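Local coordinates for glycoside hydrolase family protein (Novosphingobium sp. PP1Y, PDB 6Q2F) that probably hydrolyses terminal alpha-L-rhamnose from rhamnosylated compounds, as an alpha-L-rhamnosidase of the glycoside hydrolases, at residues A804-L809 and S843-L848; A811-G816 and G860-S865. All blocks are in the same frame, centred on the assembly; numbering follows the deposited sequence.

Contact 1 of 2, residues A804-L809 and S843-L848; sequences AALRKL and SLVARL
Leu806 and Leu844 interlock side by side, their chains running in opposite senses, where two helices pack together in an alpha/beta region of the rhamnosidase. The segments 804-809 and 843-848, belonging to helices 803-814 and 838-848, run roughly the same way at 36°, and their axes come no closer than 10.2 Å. The gap is filled mainly by leucine and valine side chains, with the aliphatic part of Arg807 at one edge. Packing is tightest around Leu806. With its CG anti to the backbone N (chi1 -178°), this side chain reaches across to the second helix, where Leu806 CD2 lies 3.7 Å from Leu844 CB. The same CD2 meets Val845 CG2, also at 3.7 Å, the two side chains nearly perpendicular, so one leucine branch touches two successive residues of helix 838-848. One turn further on the fit is looser, Leu809 CD2 standing 4.2 Å from Leu848 CD1, although both leucines are buried; Leu848 also rests on Ala810 and on Val857 of strand 854-857. The more open flank is that of Arg807, partly exposed. Its chain is extended from CG to NE and carries the guanidinium beyond the leucines to a salt bridge between NH2 and Glu840, on an earlier turn of helix 838-848. The root of the arginine still packs: Leu844 CD1 lies 3.9 Å from Arg807 CG and 4.0 Å from Arg807 CA.

Contact 2 of 2, residues A811-G816 and G860-S865; sequences ALVVGG and GRVIAS
Two glycines meet backbone to backbone, with the CA atoms of Gly816 and Gly860 only 3.8 Å apart although 43 residues separate them in the chain. Gly816 ends helix 803-814 in a Schellman motif: its phi is positive (128°), and its N donates a 2.8 Å hydrogen bond to Val813 O. Val813 O also receives a CA-H...O contact from Gly860 CA, at 3.1 Å. With no side chain on Gly860, its CA sits directly against the helix end, 3.6 Å from Gly816 C. Beside the glycines the contact becomes apolar. Val862 stands crosswise to Val813, and Val862 CG2 faces both methyls of its partner, 3.8 Å from Val813 CG1 and 4.1 Å from Val813 CG2. Val813 CG1 is anti to the backbone N (chi1 173°), which also brings it over the strand backbone, 3.9 Å from Arg861 N. Val857 and Leu848 touch both valines and extend this buried patch, while the Arg861 side chain departs from the helix to a salt bridge with Asp854. Strand 860-863 pairs in parallel with strand 818-820, on its far side from strand 788-794; helix 803-814 links those two parallel neighbours in a beta-alpha-beta crossover.

Contacts 1 and 2 have centres about 10 Å apart and share helix 803-814, whose earlier turns serve contact 1 and whose C-terminal end serves contact 2. Their segments alternate along the chain: 804-809, 811-816, 843-848, then 860-865. After helix 803-814 the chain forms strand 818-820, passes through helix 838-848 and returns by strand 854-857 to strand 860-863; all three strands belong to one mixed sheet. The contacts touch directly, Leu848 CD1 lying 4.1 Å from Val813 CG2, so the interhelical packing runs on into the helix-sheet packing. Together they join two helices to this sheet, and their centres lie about 32 and 33 Å from the centre of the chain.

Contact 1 of 2, residues A804-L809 and S843-L848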
loop_
_atom_site.group_PDB
_atom_site.type_symbol
_atom_site.label_atom_id
_atom_site.label_comp_id
_atom_site.label_asym_id
_atom_site.label_seq_id
_atom_site.Cartn_x
_atom_site.Cartn_y
_atom_site.Cartn_z
ATOM N N ALA A 804 5.969 -7.866 -26.857
ATOM C CA ALA A 804 7.164 -7.233 -26.310
ATOM C C ALA A 804 7.693 -7.992 -25.097
ATOM O O ALA A 804 8.903 -8.195 -24.958
ATOM C CB ALA A 804 6.858 -5.779 -25.928
ATOM N N ALA A 805 6.804 -8.402 -24.190
ATOM C CA ALA A 805 7.259 -9.187 -23.049
ATOM C C ALA A 805 7.748 -10.544 -23.513
ATOM O O ALA A 805 8.787 -11.026 -23.059
ATOM C CB ALA A 805 6.140 -9.352 -22.013
ATOM N N LEU A 806 7.000 -11.181 -24.417
ATOM C CA LEU A 806 7.360 -12.529 -24.850
ATOM C C LEU A 806 8.703 -12.528 -25.567
ATOM O O LEU A 806 9.519 -13.447 -25.386
ATOM C CB LEU A 806 6.260 -13.085 -25.746
ATOM C CG LEU A 806 6.446 -14.510 -26.255
ATOM C CD1 LEU A 806 6.522 -15.479 -25.085
ATOM C CD2 LEU A 806 5.272 -14.860 -27.149
ATOM N N ARG A 807 8.954 -11.488 -26.368
ATOM C CA ARG A 807 10.238 -11.336 -27.041
ATOM C C ARG A 807 11.382 -11.331 -26.040
ATOM O O ARG A 807 12.386 -12.032 -26.213
ATOM C CB ARG A 807 10.256 -10.042 -27.842
ATOM C CG ARG A 807 9.631 -10.145 -29.224
ATOM C CD ARG A 807 9.392 -8.733 -29.783
ATOM N NE ARG A 807 9.095 -8.763 -31.208
ATOM C CZ ARG A 807 8.755 -7.696 -31.915
ATOM N NH1 ARG A 807 8.661 -6.516 -31.315
ATOM N NH2 ARG A 807 8.514 -7.813 -33.215
ATOM N N LYS A 808 11.259 -10.509 -24.999
ATOM C CA LYS A 808 12.330 -10.418 -24.019
ATOM C C LYS A 808 12.491 -11.729 -23.272
ATOM O O LYS A 808 13.612 -12.178 -23.012
ATOM C CB LYS A 808 12.062 -9.277 -23.039
ATOM C CG LYS A 808 13.298 -8.934 -22.240
ATOM C CD LYS A 808 14.351 -8.238 -23.114
ATOM C CE LYS A 808 15.716 -8.237 -22.430
ATOM N NZ LYS A 808 16.749 -7.441 -23.161
ATOM N N LEU A 809 11.377 -12.366 -22.935
ATOM C CA LEU A 809 11.436 -13.631 -22.217
ATOM C C LEU A 809 12.105 -14.701 -23.070
ATOM O O LEU A 809 13.000 -15.414 -22.601
ATOM C CB LEU A 809 10.026 -14.039 -21.819
ATOM C CG LEU A 809 9.874 -15.198 -20.868
ATOM C CD1 LEU A 809 10.199 -14.738 -19.428
ATOM C CD2 LEU A 809 8.455 -15.706 -21.005
ATOM N N SER A 843 4.958 -18.021 -32.952
ATOM C CA SER A 843 6.210 -18.748 -33.140
ATOM C C SER A 843 6.990 -18.816 -31.836
ATOM O O SER A 843 7.550 -19.859 -31.485
ATOM C CB SER A 843 7.055 -18.082 -34.228
ATOM O OG SER A 843 6.373 -18.086 -35.465
ATOM N N LEU A 844 7.040 -17.700 -31.109
ATOM C CA LEU A 844 7.783 -17.672 -29.860
ATOM C C LEU A 844 7.131 -18.578 -28.827
ATOM O O LEU A 844 7.828 -19.277 -28.085
ATOM C CB LEU A 844 7.893 -16.235 -29.345
ATOM C CG LEU A 844 8.816 -15.350 -30.188
ATOM C CD1 LEU A 844 8.796 -13.917 -29.688
ATOM C CD2 LEU A 844 10.236 -15.888 -30.149
ATOM N N VAL A 845 5.795 -18.590 -28.769
ATOM C CA VAL A 845 5.137 -19.516 -27.854
ATOM C C VAL A 845 5.475 -20.949 -28.237
ATOM O O VAL A 845 5.821 -21.766 -27.378
ATOM C CB VAL A 845 3.619 -19.271 -27.821
ATOM C CG1 VAL A 845 2.924 -20.409 -27.087
ATOM C CG2 VAL A 845 3.315 -17.950 -27.111
ATOM N N ALA A 846 5.418 -21.274 -29.534
ATOM C CA ALA A 846 5.736 -22.638 -29.950
ATOM C C ALA A 846 7.180 -23.001 -29.615
ATOM O O ALA A 846 7.462 -24.150 -29.281
ATOM C CB ALA A 846 5.460 -22.836 -31.456
ATOM N N ARG A 847 8.101 -22.036 -29.666
ATOM C CA ARG A 847 9.500 -22.352 -29.383
ATOM C C ARG A 847 9.728 -22.588 -27.895
ATOM O O ARG A 847 10.417 -23.543 -27.511
ATOM C CB ARG A 847 10.428 -21.243 -29.891
ATOM C CG ARG A 847 11.867 -21.747 -30.062
ATOM C CD ARG A 847 12.875 -20.635 -30.352
ATOM N NE ARG A 847 14.231 -21.163 -30.214
ATOM C CZ ARG A 847 15.343 -20.485 -30.487
ATOM N NH1 ARG A 847 15.283 -19.240 -30.921
ATOM N NH2 ARG A 847 16.525 -21.063 -30.332
ATOM N N LEU A 848 9.167 -21.735 -27.037
ATOM C CA LEU A 848 9.407 -21.904 -25.611
ATOM C C LEU A 848 8.580 -23.035 -25.028
ATOM O O LEU A 848 8.966 -23.604 -24.004
ATOM C CB LEU A 848 9.113 -20.616 -24.829
ATOM C CG LEU A 848 9.870 -19.333 -25.126
ATOM C CD1 LEU A 848 9.919 -18.411 -23.922
ATOM C CD2 LEU A 848 11.248 -19.618 -25.660
#

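Contact 2 of 2, residues A811-G816 and G860-S865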
loop_
_atom_site.group_PDB
_atom_site.type_symbol
_atom_site.label_atom_id
_atom_site.label_comp_id
_atom_site.label_asym_id
_atom_site.label_seq_id
_atom_site.Cartn_x
_atom_site.Cartn_y
_atom_site.Cartn_z
ATOM N N ALA A 811 14.192 -14.155 -25.472
ATOM C CA ALA A 811 15.599 -13.825 -25.665
ATOM C C ALA A 811 16.421 -14.213 -24.437
ATOM O O ALA A 811 17.553 -14.700 -24.563
ATOM C CB ALA A 811 15.755 -12.335 -25.976
ATOM N N LEU A 812 15.865 -14.024 -23.238
ATOM C CA LEU A 812 16.591 -14.424 -22.039
ATOM C C LEU A 812 16.729 -15.939 -21.967
ATOM O O LEU A 812 17.810 -16.452 -21.663
ATOM C CB LEU A 812 15.892 -13.884 -20.794
ATOM C CG LEU A 812 15.881 -12.361 -20.632
ATOM C CD1 LEU A 812 14.918 -11.958 -19.527
ATOM C CD2 LEU A 812 17.283 -11.853 -20.325
ATOM N N VAL A 813 15.639 -16.665 -22.239
ATOM C CA VAL A 813 15.691 -18.125 -22.337
ATOM C C VAL A 813 16.776 -18.554 -23.318
ATOM O O VAL A 813 17.703 -19.290 -22.960
ATOM C CB VAL A 813 14.314 -18.694 -22.736
ATOM C CG1 VAL A 813 14.415 -20.184 -22.998
ATOM C CG2 VAL A 813 13.284 -18.437 -21.645
ATOM N N VAL A 814 16.688 -18.079 -24.570
ATOM C CA VAL A 814 17.672 -18.477 -25.584
ATOM C C VAL A 814 19.086 -18.087 -25.148
ATOM O O VAL A 814 20.064 -18.776 -25.465
ATOM C CB VAL A 814 17.293 -17.886 -26.954
ATOM C CG1 VAL A 814 18.419 -18.066 -27.978
ATOM C CG2 VAL A 814 16.026 -18.592 -27.479
ATOM N N GLY A 815 19.213 -17.000 -24.376
ATOM C CA GLY A 815 20.506 -16.585 -23.858
ATOM C C GLY A 815 20.996 -17.382 -22.654
ATOM O O GLY A 815 22.105 -17.121 -22.177
ATOM N N GLY A 816 20.188 -18.309 -22.142
ATOM C CA GLY A 816 20.636 -19.244 -21.115
ATOM C C GLY A 816 19.779 -19.339 -19.862
ATOM O O GLY A 816 20.089 -20.125 -18.964
ATOM N N GLY A 860 18.943 -22.118 -22.843
ATOM C CA GLY A 860 18.180 -22.080 -21.617
ATOM C C GLY A 860 17.148 -23.185 -21.519
ATOM O O GLY A 860 17.251 -24.240 -22.162
ATOM N N ARG A 861 16.112 -22.928 -20.721
ATOM C CA ARG A 861 15.199 -23.997 -20.347
ATOM C C ARG A 861 13.855 -23.420 -19.940
ATOM O O ARG A 861 13.791 -22.407 -19.250
ATOM C CB ARG A 861 15.810 -24.822 -19.211
ATOM C CG ARG A 861 14.951 -25.940 -18.680
ATOM C CD ARG A 861 15.700 -26.647 -17.570
ATOM N NE ARG A 861 15.050 -27.883 -17.152
ATOM C CZ ARG A 861 15.486 -28.635 -16.148
ATOM N NH1 ARG A 861 16.567 -28.264 -15.474
ATOM N NH2 ARG A 861 14.837 -29.741 -15.813
ATOM N N VAL A 862 12.785 -24.075 -20.368
ATOM C CA VAL A 862 11.419 -23.682 -20.048
ATOM C C VAL A 862 10.742 -24.896 -19.436
ATOM O O VAL A 862 10.565 -25.920 -20.111
ATOM C CB VAL A 862 10.642 -23.199 -21.282
ATOM C CG1 VAL A 862 9.178 -22.914 -20.913
ATOM C CG2 VAL A 862 11.302 -21.972 -21.894
ATOM N N ILE A 863 10.357 -24.784 -18.169
ATOM C CA ILE A 863 9.651 -25.839 -17.451
ATOM C C ILE A 863 8.178 -25.438 -17.380
ATOM O O ILE A 863 7.817 -24.478 -16.692
ATOM C CB ILE A 863 10.249 -26.061 -16.057
ATOM C CG1 ILE A 863 11.750 -26.318 -16.176
ATOM C CG2 ILE A 863 9.557 -27.215 -15.355
ATOM C CD1 ILE A 863 12.443 -26.543 -14.835
ATOM N N ALA A 864 7.323 -26.168 -18.096
ATOM C CA ALA A 864 5.909 -25.819 -18.234
ATOM C C ALA A 864 5.144 -26.320 -17.012
ATOM O O ALA A 864 4.353 -27.260 -17.056
ATOM C CB ALA A 864 5.342 -26.382 -19.535
ATOM N N SER A 865 5.397 -25.644 -15.904
ATOM C CA SER A 865 4.863 -26.026 -14.611
ATOM C C SER A 865 4.413 -24.776 -13.879
ATOM O O SER A 865 4.867 -23.664 -14.169
ATOM C CB SER A 865 5.918 -26.785 -13.787
ATOM O OG SER A 865 5.472 -27.066 -12.487
#